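PDB 2R5F: transcriptional regulator, putative from Pseudomonas syringae pv. tomato, which probably regulates transcription as a SorC-family DNA-binding factor, with a putative sugar-binding domain that is expected to sense a carbohydrate effector. Local coordinates for residues A86-G94 / V146-A156; I39-Y50 / L249-G257. All blocks are in the same frame, centred on the assembly; numbering follows the deposited sequence.

Contact 1 of 2, residues A86-G94 / V146-A156; sequences AQEVVQLLG and VLHRFDSITLA
Glu88 OE2 is gripped by two groups: Arg149 NH1 donates to it over 2.6 Å in a salt bridge, and His60 ND1, from the neighbouring strand, makes a hydrogen bond to the same oxygen. NH1 arrives on the syn side of OE2, 17° out of the carboxylate plane. A second bond, from Arg149 NE to Glu88 OE1 at 2.7 Å, is weak, its N-H...O angle only 120°; the carboxylate and guanidinium planes lie 43° apart. Bends at chi2 and chi3 curl the arginine so that NE and NH1 both face the acid; Phe120 adds a cation-pi contact. The paired charges probably favour an ionised glutamate in this buried place.

Beside the salt bridge the contact turns apolar. Val90 spreads its two methyls, CG1 onto Val146 CG1 (3.5 Å) and CG2 onto Arg149 CB (3.6 Å), with CG1 also at the edge of the Phe150 ring. Leu92 and Ile153 lie alongside each other, pointing opposite ways, and the approach of Leu92 CD2 to Ile153 CD1, 3.4 Å, is tight. Leu92 CD2 also reaches Phe150 CE1, at 3.8 Å.

Strand 88-94 thus lies against the end of helix 138-149 and the turn into strand 155-162, with strand 60-63 between the two strands in the sheet and Phe120 of strand 119-120 closing the other flank.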
loop_
_atom_site.group_PDB
_atom_site.type_symbol
_atom_site.label_atom_id
_atom_site.label_comp_id
_atom_site.label_asym_id
_atom_site.label_seq_id
_atom_site.Cartn_x
_atom_site.Cartn_y
_atom_site.Cartn_z
ATOM N N ALA A 86 -4.256 -17.060 0.418
ATOM C CA ALA A 86 -4.888 -16.057 1.259
ATOM C C ALA A 86 -6.368 -16.312 1.334
ATOM O O ALA A 86 -6.910 -17.010 0.490
ATOM C CB ALA A 86 -4.609 -14.618 0.732
ATOM N N GLN A 87 -7.031 -15.728 2.333
ATOM C CA GLN A 87 -8.504 -15.764 2.432
ATOM C C GLN A 87 -9.263 -14.894 1.407
ATOM O O GLN A 87 -10.257 -15.337 0.853
ATOM C CB GLN A 87 -8.964 -15.402 3.855
ATOM C CG GLN A 87 -8.525 -16.380 4.929
ATOM C CD GLN A 87 -8.996 -17.779 4.615
ATOM O OE1 GLN A 87 -10.150 -18.118 4.850
ATOM N NE2 GLN A 87 -8.114 -18.588 4.050
ATOM N N GLU A 88 -8.807 -13.671 1.150
ATOM C CA GLU A 88 -9.460 -12.788 0.165
ATOM C C GLU A 88 -8.562 -11.586 -0.163
ATOM O O GLU A 88 -7.611 -11.307 0.564
ATOM C CB GLU A 88 -10.801 -12.285 0.716
ATOM C CG GLU A 88 -10.640 -11.590 2.086
ATOM C CD GLU A 88 -11.937 -11.175 2.750
ATOM O OE1 GLU A 88 -12.791 -10.565 2.076
ATOM O OE2 GLU A 88 -12.082 -11.405 3.969
ATOM N N VAL A 89 -8.869 -10.902 -1.264
ATOM C CA VAL A 89 -8.231 -9.661 -1.651
ATOM C C VAL A 89 -9.375 -8.658 -1.820
ATOM O O VAL A 89 -10.291 -8.887 -2.608
ATOM C CB VAL A 89 -7.440 -9.816 -2.967
ATOM C CG1 VAL A 89 -6.851 -8.464 -3.437
ATOM C CG2 VAL A 89 -6.335 -10.869 -2.770
ATOM N N VAL A 90 -9.335 -7.587 -1.030
ATOM C CA VAL A 90 -10.376 -6.552 -1.043
ATOM C C VAL A 90 -9.795 -5.288 -1.672
ATOM O O VAL A 90 -8.672 -4.862 -1.346
ATOM C CB VAL A 90 -10.924 -6.291 0.400
ATOM C CG1 VAL A 90 -12.063 -5.232 0.421
ATOM C CG2 VAL A 90 -11.371 -7.617 1.021
ATOM N N GLN A 91 -10.534 -4.721 -2.614
ATOM C CA GLN A 91 -10.188 -3.435 -3.189
ATOM C C GLN A 91 -10.466 -2.357 -2.150
ATOM O O GLN A 91 -11.601 -2.240 -1.687
ATOM C CB GLN A 91 -11.052 -3.194 -4.413
ATOM C CG GLN A 91 -10.864 -1.824 -5.001
ATOM C CD GLN A 91 -11.342 -1.774 -6.420
ATOM O OE1 GLN A 91 -11.910 -2.737 -6.910
ATOM N NE2 GLN A 91 -11.138 -0.649 -7.080
ATOM N N LEU A 92 -9.452 -1.562 -1.791
ATOM C CA LEU A 92 -9.610 -0.598 -0.680
ATOM C C LEU A 92 -9.923 0.826 -1.095
ATOM O O LEU A 92 -10.068 1.682 -0.225
ATOM C CB LEU A 92 -8.371 -0.559 0.206
ATOM C CG LEU A 92 -7.936 -1.777 1.019
ATOM C CD1 LEU A 92 -6.667 -1.402 1.745
ATOM C CD2 LEU A 92 -8.982 -2.267 1.983
ATOM N N LEU A 93 -9.977 1.084 -2.399
ATOM C CA LEU A 93 -10.281 2.410 -2.952
ATOM C C LEU A 93 -10.873 2.229 -4.341
ATOM O O LEU A 93 -10.330 1.480 -5.161
ATOM C CB LEU A 93 -9.024 3.299 -3.049
ATOM C CG LEU A 93 -9.076 4.551 -3.968
ATOM C CD1 LEU A 93 -10.244 5.447 -3.675
ATOM C CD2 LEU A 93 -7.791 5.372 -3.884
ATOM N N GLY A 94 -11.975 2.919 -4.600
ATOM C CA GLY A 94 -12.625 2.883 -5.900
ATOM C C GLY A 94 -13.240 4.233 -6.225
ATOM O O GLY A 94 -13.704 4.945 -5.333
ATOM N N VAL A 146 -17.984 -5.026 -0.106
ATOM C CA VAL A 146 -16.600 -4.634 0.103
ATOM C C VAL A 146 -16.443 -3.921 1.446
ATOM O O VAL A 146 -15.551 -4.268 2.216
ATOM C CB VAL A 146 -16.068 -3.756 -1.054
ATOM C CG1 VAL A 146 -14.689 -3.189 -0.728
ATOM C CG2 VAL A 146 -16.011 -4.550 -2.334
ATOM N N LEU A 147 -17.314 -2.948 1.731
ATOM C CA LEU A 147 -17.256 -2.219 3.010
ATOM C C LEU A 147 -17.280 -3.167 4.206
ATOM O O LEU A 147 -16.591 -2.950 5.195
ATOM C CB LEU A 147 -18.399 -1.199 3.143
ATOM C CG LEU A 147 -18.410 0.074 2.300
ATOM C CD1 LEU A 147 -19.731 0.864 2.498
ATOM C CD2 LEU A 147 -17.182 0.970 2.582
ATOM N N HIS A 148 -18.081 -4.220 4.098
ATOM C CA HIS A 148 -18.196 -5.229 5.133
ATOM C C HIS A 148 -16.845 -5.899 5.445
ATOM O O HIS A 148 -16.543 -6.238 6.604
ATOM C CB HIS A 148 -19.232 -6.263 4.698
ATOM C CG HIS A 148 -19.420 -7.378 5.673
ATOM N ND1 HIS A 148 -20.188 -7.249 6.810
ATOM C CD2 HIS A 148 -18.953 -8.649 5.675
ATOM C CE1 HIS A 148 -20.178 -8.391 7.476
ATOM N NE2 HIS A 148 -19.433 -9.256 6.811
ATOM N N ARG A 149 -16.042 -6.084 4.404
ATOM C CA ARG A 149 -14.789 -6.810 4.509
ATOM C C ARG A 149 -13.698 -6.034 5.251
ATOM O O ARG A 149 -12.810 -6.657 5.833
ATOM C CB ARG A 149 -14.270 -7.213 3.126
ATOM C CG ARG A 149 -15.249 -7.916 2.187
ATOM C CD ARG A 149 -15.839 -9.204 2.754
ATOM N NE ARG A 149 -14.911 -9.919 3.632
ATOM C CZ ARG A 149 -15.270 -10.847 4.521
ATOM N NH1 ARG A 149 -14.339 -11.427 5.282
ATOM N NH2 ARG A 149 -16.549 -11.195 4.660
ATOM N N PHE A 150 -13.771 -4.699 5.236
ATOM C CA PHE A 150 -12.742 -3.847 5.868
ATOM C C PHE A 150 -12.388 -4.303 7.273
ATOM O O PHE A 150 -11.233 -4.252 7.683
ATOM C CB PHE A 150 -13.153 -2.367 5.925
ATOM C CG PHE A 150 -13.145 -1.662 4.591
ATOM C CD1 PHE A 150 -12.729 -2.307 3.439
ATOM C CD2 PHE A 150 -13.556 -0.342 4.505
ATOM C CE1 PHE A 150 -12.735 -1.651 2.207
ATOM C CE2 PHE A 150 -13.569 0.335 3.289
ATOM C CZ PHE A 150 -13.158 -0.318 2.139
ATOM N N ASP A 151 -13.386 -4.763 8.012
ATOM C CA ASP A 151 -13.152 -5.129 9.393
ATOM C C ASP A 151 -12.440 -6.480 9.566
ATOM O O ASP A 151 -11.888 -6.757 10.636
ATOM C CB ASP A 151 -14.460 -5.038 10.177
ATOM C CG ASP A 151 -14.897 -3.591 10.386
ATOM O OD1 ASP A 151 -14.325 -2.930 11.285
ATOM O OD2 ASP A 151 -15.786 -3.113 9.634
ATOM N N SER A 152 -12.433 -7.297 8.511
ATOM C CA SER A 152 -11.740 -8.590 8.542
ATOM C C SER A 152 -10.279 -8.457 8.078
ATOM O O SER A 152 -9.446 -9.319 8.385
ATOM C CB SER A 152 -12.491 -9.650 7.709
ATOM O OG SER A 152 -13.908 -9.589 7.890
ATOM N N ILE A 153 -9.963 -7.387 7.357
ATOM C CA ILE A 153 -8.604 -7.230 6.796
ATOM C C ILE A 153 -7.475 -7.314 7.824
ATOM O O ILE A 153 -7.536 -6.686 8.875
ATOM C CB ILE A 153 -8.481 -5.971 5.940
ATOM C CG1 ILE A 153 -9.234 -6.189 4.617
ATOM C CG2 ILE A 153 -7.012 -5.646 5.643
ATOM C CD1 ILE A 153 -9.695 -4.909 4.049
ATOM N N THR A 154 -6.464 -8.120 7.506
ATOM C CA THR A 154 -5.346 -8.379 8.389
ATOM C C THR A 154 -4.020 -7.888 7.828
ATOM O O THR A 154 -3.086 -7.679 8.580
ATOM C CB THR A 154 -5.234 -9.878 8.717
ATOM O OG1 THR A 154 -4.844 -10.602 7.547
ATOM C CG2 THR A 154 -6.544 -10.405 9.216
ATOM N N LEU A 155 -3.941 -7.730 6.508
ATOM C CA LEU A 155 -2.787 -7.159 5.837
ATOM C C LEU A 155 -3.240 -6.127 4.815
ATOM O O LEU A 155 -3.824 -6.487 3.784
ATOM C CB LEU A 155 -1.986 -8.246 5.128
ATOM C CG LEU A 155 -0.830 -7.853 4.175
ATOM C CD1 LEU A 155 0.308 -7.127 4.864
ATOM C CD2 LEU A 155 -0.309 -9.103 3.492
ATOM N N ALA A 156 -3.012 -4.851 5.103
ATOM C CA ALA A 156 -3.252 -3.802 4.087
ATOM C C ALA A 156 -1.978 -3.471 3.367
ATOM O O ALA A 156 -0.973 -3.197 3.992
ATOM C CB ALA A 156 -3.886 -2.543 4.699
#

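Contact 2 of 2, residues I39-Y50 / L249-G257; sequences IKQAIGSAAAHY and LDVLITDVG
Ile253 meets helix 36-54 with both branches of its side chain. Its CG2 lies 3.9 Å from Ile43 CG2 and equally far from Ala46 CB, while CD1 reaches along the helix to Ala47 CA at 3.8 Å. With CG1 beside the backbone N (chi1 -56°) and the chain extended beyond it, CD1 is carried toward Ala47, and the small alanines probably help the strand come close: the axes of helix 39-50 and strand 251-255 approach to 7.9 Å.

Toward the carboxyl end of the strand, Ile43 rests its CG2 against Ile253 O (3.6 Å) and its CD1 against Thr254 CA. Ile39 then crosses the carboxylate of Asp255, its CG2 3.4 Å from OD1. At the other end, Tyr50 reaches out to meet Val251, where Val251 CG2 lies 3.5 Å from Tyr50 OH.

Groups farther out hold the polar ends. Arg226 NE is hydrogen-bonded to Tyr50 OH. Asp255 is the N-cap of helix 256-262 and also bonds Thr258 OG1 through OD1, bonds that probably hold the carboxylate against Ile39. Leu230 of strand 226-230 and Val28 of strand 24-28 extend the apolar layer on the flanking strands.

Helix and strand run at 145° to each other, nearer antiparallel than parallel. A helix laid this way across neighbouring parallel strands is characteristic of alpha/beta domains, consistent with a Rossmann-like fold for this putative sugar-binding domain.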
loop_
_atom_site.group_PDB
_atom_site.type_symbol
_atom_site.label_atom_id
_atom_site.label_comp_id
_atom_site.label_asym_id
_atom_site.label_seq_id
_atom_site.Cartn_x
_atom_site.Cartn_y
_atom_site.Cartn_z
ATOM N N ILE A 39 12.929 2.828 -9.352
ATOM C CA ILE A 39 12.558 2.746 -7.942
ATOM C C ILE A 39 11.270 1.949 -7.720
ATOM O O ILE A 39 11.208 1.132 -6.810
ATOM C CB ILE A 39 12.447 4.148 -7.283
ATOM C CG1 ILE A 39 13.844 4.747 -7.081
ATOM C CG2 ILE A 39 11.667 4.053 -5.934
ATOM C CD1 ILE A 39 13.855 6.229 -6.795
ATOM N N LYS A 40 10.248 2.173 -8.547
ATOM C CA LYS A 40 8.974 1.459 -8.374
ATOM C C LYS A 40 9.160 -0.035 -8.583
ATOM O O LYS A 40 8.560 -0.827 -7.859
ATOM C CB LYS A 40 7.890 1.948 -9.328
ATOM C CG LYS A 40 7.235 3.275 -8.967
ATOM C CD LYS A 40 5.924 3.438 -9.744
ATOM C CE LYS A 40 6.082 4.297 -10.953
ATOM N NZ LYS A 40 4.932 4.100 -11.857
ATOM N N GLN A 41 10.018 -0.396 -9.545
ATOM C CA GLN A 41 10.242 -1.800 -9.919
ATOM C C GLN A 41 11.037 -2.571 -8.866
ATOM O O GLN A 41 10.773 -3.752 -8.643
ATOM C CB GLN A 41 10.967 -1.926 -11.280
ATOM C CG GLN A 41 10.160 -1.515 -12.568
ATOM C CD GLN A 41 8.760 -2.147 -12.683
ATOM O OE1 GLN A 41 8.493 -3.218 -12.147
ATOM N NE2 GLN A 41 7.858 -1.459 -13.383
ATOM N N ALA A 42 12.034 -1.908 -8.269
ATOM C CA ALA A 42 12.782 -2.460 -7.133
ATOM C C ALA A 42 11.869 -2.682 -5.924
ATOM O O ALA A 42 11.943 -3.716 -5.269
ATOM C CB ALA A 42 13.999 -1.550 -6.761
ATOM N N ILE A 43 11.036 -1.692 -5.608
ATOM C CA ILE A 43 10.075 -1.818 -4.485
ATOM C C ILE A 43 9.054 -2.914 -4.763
ATOM O O ILE A 43 8.819 -3.793 -3.911
ATOM C CB ILE A 43 9.380 -0.462 -4.122
ATOM C CG1 ILE A 43 10.413 0.506 -3.522
ATOM C CG2 ILE A 43 8.218 -0.680 -3.092
ATOM C CD1 ILE A 43 9.985 1.935 -3.586
ATOM N N GLY A 44 8.440 -2.868 -5.945
ATOM C CA GLY A 44 7.486 -3.923 -6.339
ATOM C C GLY A 44 8.094 -5.313 -6.253
ATOM O O GLY A 44 7.508 -6.226 -5.687
ATOM N N SER A 45 9.282 -5.483 -6.797
ATOM C CA SER A 45 9.976 -6.780 -6.730
ATOM C C SER A 45 10.231 -7.282 -5.308
ATOM O O SER A 45 9.997 -8.450 -5.009
ATOM C CB SER A 45 11.296 -6.727 -7.500
ATOM O OG SER A 45 11.981 -7.954 -7.307
ATOM N N ALA A 46 10.715 -6.395 -4.434
ATOM C CA ALA A 46 10.935 -6.741 -3.033
ATOM C C ALA A 46 9.594 -7.089 -2.363
ATOM O O ALA A 46 9.519 -8.027 -1.563
ATOM C CB ALA A 46 11.638 -5.585 -2.306
ATOM N N ALA A 47 8.546 -6.342 -2.718
ATOM C CA ALA A 47 7.168 -6.569 -2.225
ATOM C C ALA A 47 6.628 -7.947 -2.601
ATOM O O ALA A 47 6.049 -8.655 -1.757
ATOM C CB ALA A 47 6.227 -5.482 -2.767
ATOM N N ALA A 48 6.837 -8.332 -3.866
ATOM C CA ALA A 48 6.445 -9.651 -4.334
ATOM C C ALA A 48 7.068 -10.740 -3.474
ATOM O O ALA A 48 6.378 -11.681 -3.051
ATOM C CB ALA A 48 6.817 -9.840 -5.819
ATOM N N HIS A 49 8.374 -10.608 -3.227
ATOM C CA HIS A 49 9.152 -11.585 -2.457
ATOM C C HIS A 49 8.670 -11.640 -1.008
ATOM O O HIS A 49 8.504 -12.719 -0.453
ATOM C CB HIS A 49 10.660 -11.250 -2.501
ATOM C CG HIS A 49 11.331 -11.566 -3.808
ATOM N ND1 HIS A 49 10.775 -11.257 -5.034
ATOM C CD2 HIS A 49 12.532 -12.133 -4.076
ATOM C CE1 HIS A 49 11.598 -11.638 -5.998
ATOM N NE2 HIS A 49 12.674 -12.170 -5.443
ATOM N N TYR A 50 8.467 -10.466 -0.406
ATOM C CA TYR A 50 7.906 -10.319 0.950
ATOM C C TYR A 50 6.609 -11.120 1.132
ATOM O O TYR A 50 6.422 -11.835 2.127
ATOM C CB TYR A 50 7.633 -8.838 1.254
ATOM C CG TYR A 50 7.009 -8.603 2.618
ATOM C CD1 TYR A 50 7.802 -8.488 3.763
ATOM C CD2 TYR A 50 5.632 -8.522 2.768
ATOM C CE1 TYR A 50 7.234 -8.302 5.017
ATOM C CE2 TYR A 50 5.051 -8.323 4.030
ATOM C CZ TYR A 50 5.858 -8.217 5.144
ATOM O OH TYR A 50 5.285 -8.028 6.391
ATOM N N LEU A 249 1.868 2.780 9.131
ATOM C CA LEU A 249 2.623 1.677 8.573
ATOM C C LEU A 249 3.264 0.799 9.629
ATOM O O LEU A 249 3.736 1.279 10.665
ATOM C CB LEU A 249 3.719 2.235 7.648
ATOM C CG LEU A 249 3.253 3.199 6.562
ATOM C CD1 LEU A 249 4.449 3.678 5.766
ATOM C CD2 LEU A 249 2.161 2.503 5.655
ATOM N N ASP A 250 3.282 -0.498 9.347
ATOM C CA ASP A 250 4.002 -1.487 10.125
ATOM C C ASP A 250 5.250 -2.005 9.391
ATOM O O ASP A 250 6.228 -2.394 10.016
ATOM C CB ASP A 250 3.049 -2.629 10.459
ATOM C CG ASP A 250 1.878 -2.159 11.307
ATOM O OD1 ASP A 250 2.128 -1.843 12.496
ATOM O OD2 ASP A 250 0.732 -2.066 10.781
ATOM N N VAL A 251 5.192 -2.020 8.063
ATOM C CA VAL A 251 6.307 -2.366 7.199
ATOM C C VAL A 251 6.378 -1.309 6.110
ATOM O O VAL A 251 5.365 -0.925 5.511
ATOM C CB VAL A 251 6.133 -3.789 6.561
ATOM C CG1 VAL A 251 7.397 -4.213 5.736
ATOM C CG2 VAL A 251 5.782 -4.845 7.643
ATOM N N LEU A 252 7.582 -0.801 5.868
ATOM C CA LEU A 252 7.797 0.085 4.734
ATOM C C LEU A 252 8.860 -0.521 3.885
ATOM O O LEU A 252 9.905 -0.886 4.400
ATOM C CB LEU A 252 8.242 1.481 5.212
ATOM C CG LEU A 252 8.787 2.427 4.155
ATOM C CD1 LEU A 252 7.700 2.960 3.191
ATOM C CD2 LEU A 252 9.558 3.553 4.890
ATOM N N ILE A 253 8.576 -0.658 2.592
ATOM C CA ILE A 253 9.583 -1.013 1.606
ATOM C C ILE A 253 9.855 0.208 0.722
ATOM O O ILE A 253 8.931 0.783 0.157
ATOM C CB ILE A 253 9.149 -2.196 0.728
ATOM C CG1 ILE A 253 8.789 -3.410 1.633
ATOM C CG2 ILE A 253 10.263 -2.506 -0.275
ATOM C CD1 ILE A 253 8.151 -4.608 0.856
ATOM N N THR A 254 11.128 0.618 0.658
ATOM C CA THR A 254 11.492 1.854 0.009
ATOM C C THR A 254 12.912 1.765 -0.515
ATOM O O THR A 254 13.655 0.846 -0.184
ATOM C CB THR A 254 11.326 3.087 0.981
ATOM O OG1 THR A 254 11.388 4.285 0.209
ATOM C CG2 THR A 254 12.382 3.135 2.083
ATOM N N ASP A 255 13.313 2.724 -1.323
ATOM C CA ASP A 255 14.679 2.712 -1.892
ATOM C C ASP A 255 15.697 3.400 -0.975
ATOM O O ASP A 255 15.313 4.056 0.001
ATOM C CB ASP A 255 14.658 3.395 -3.270
ATOM C CG ASP A 255 14.156 4.824 -3.187
ATOM O OD1 ASP A 255 12.954 5.008 -2.944
ATOM O OD2 ASP A 255 14.973 5.755 -3.325
ATOM N N VAL A 256 16.990 3.266 -1.301
ATOM C CA VAL A 256 18.079 3.872 -0.523
ATOM C C VAL A 256 17.985 5.401 -0.422
ATOM O O VAL A 256 18.175 5.962 0.633
ATOM C CB VAL A 256 19.528 3.563 -1.115
ATOM C CG1 VAL A 256 20.608 4.097 -0.183
ATOM C CG2 VAL A 256 19.755 2.130 -1.332
ATOM N N GLY A 257 17.744 6.076 -1.531
ATOM C CA GLY A 257 17.756 7.550 -1.527
ATOM C C GLY A 257 16.662 8.041 -0.608
ATOM O O GLY A 257 16.905 8.912 0.236
#

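In the fold
Contact 1 and contact 2 reach the same mixed sheet with their centres 21 Å apart, on opposite sides of the chain's centre, and their nearest atoms stay about 5 Å apart without touching. In that sheet the parallel strands 88-94, 60-63, 155-162, 226-230, 251-255 and 24-28 follow in that order. Along the chain, residues 39-50 come first, then both segments of contact 1, and finally 249-257. Contact 2 therefore joins early and late parts of the putative sugar-binding domain, whereas contact 1 ties together its middle, toward the strand 88-94 end of that strand order; contact 2 lies toward the strand 24-28 end.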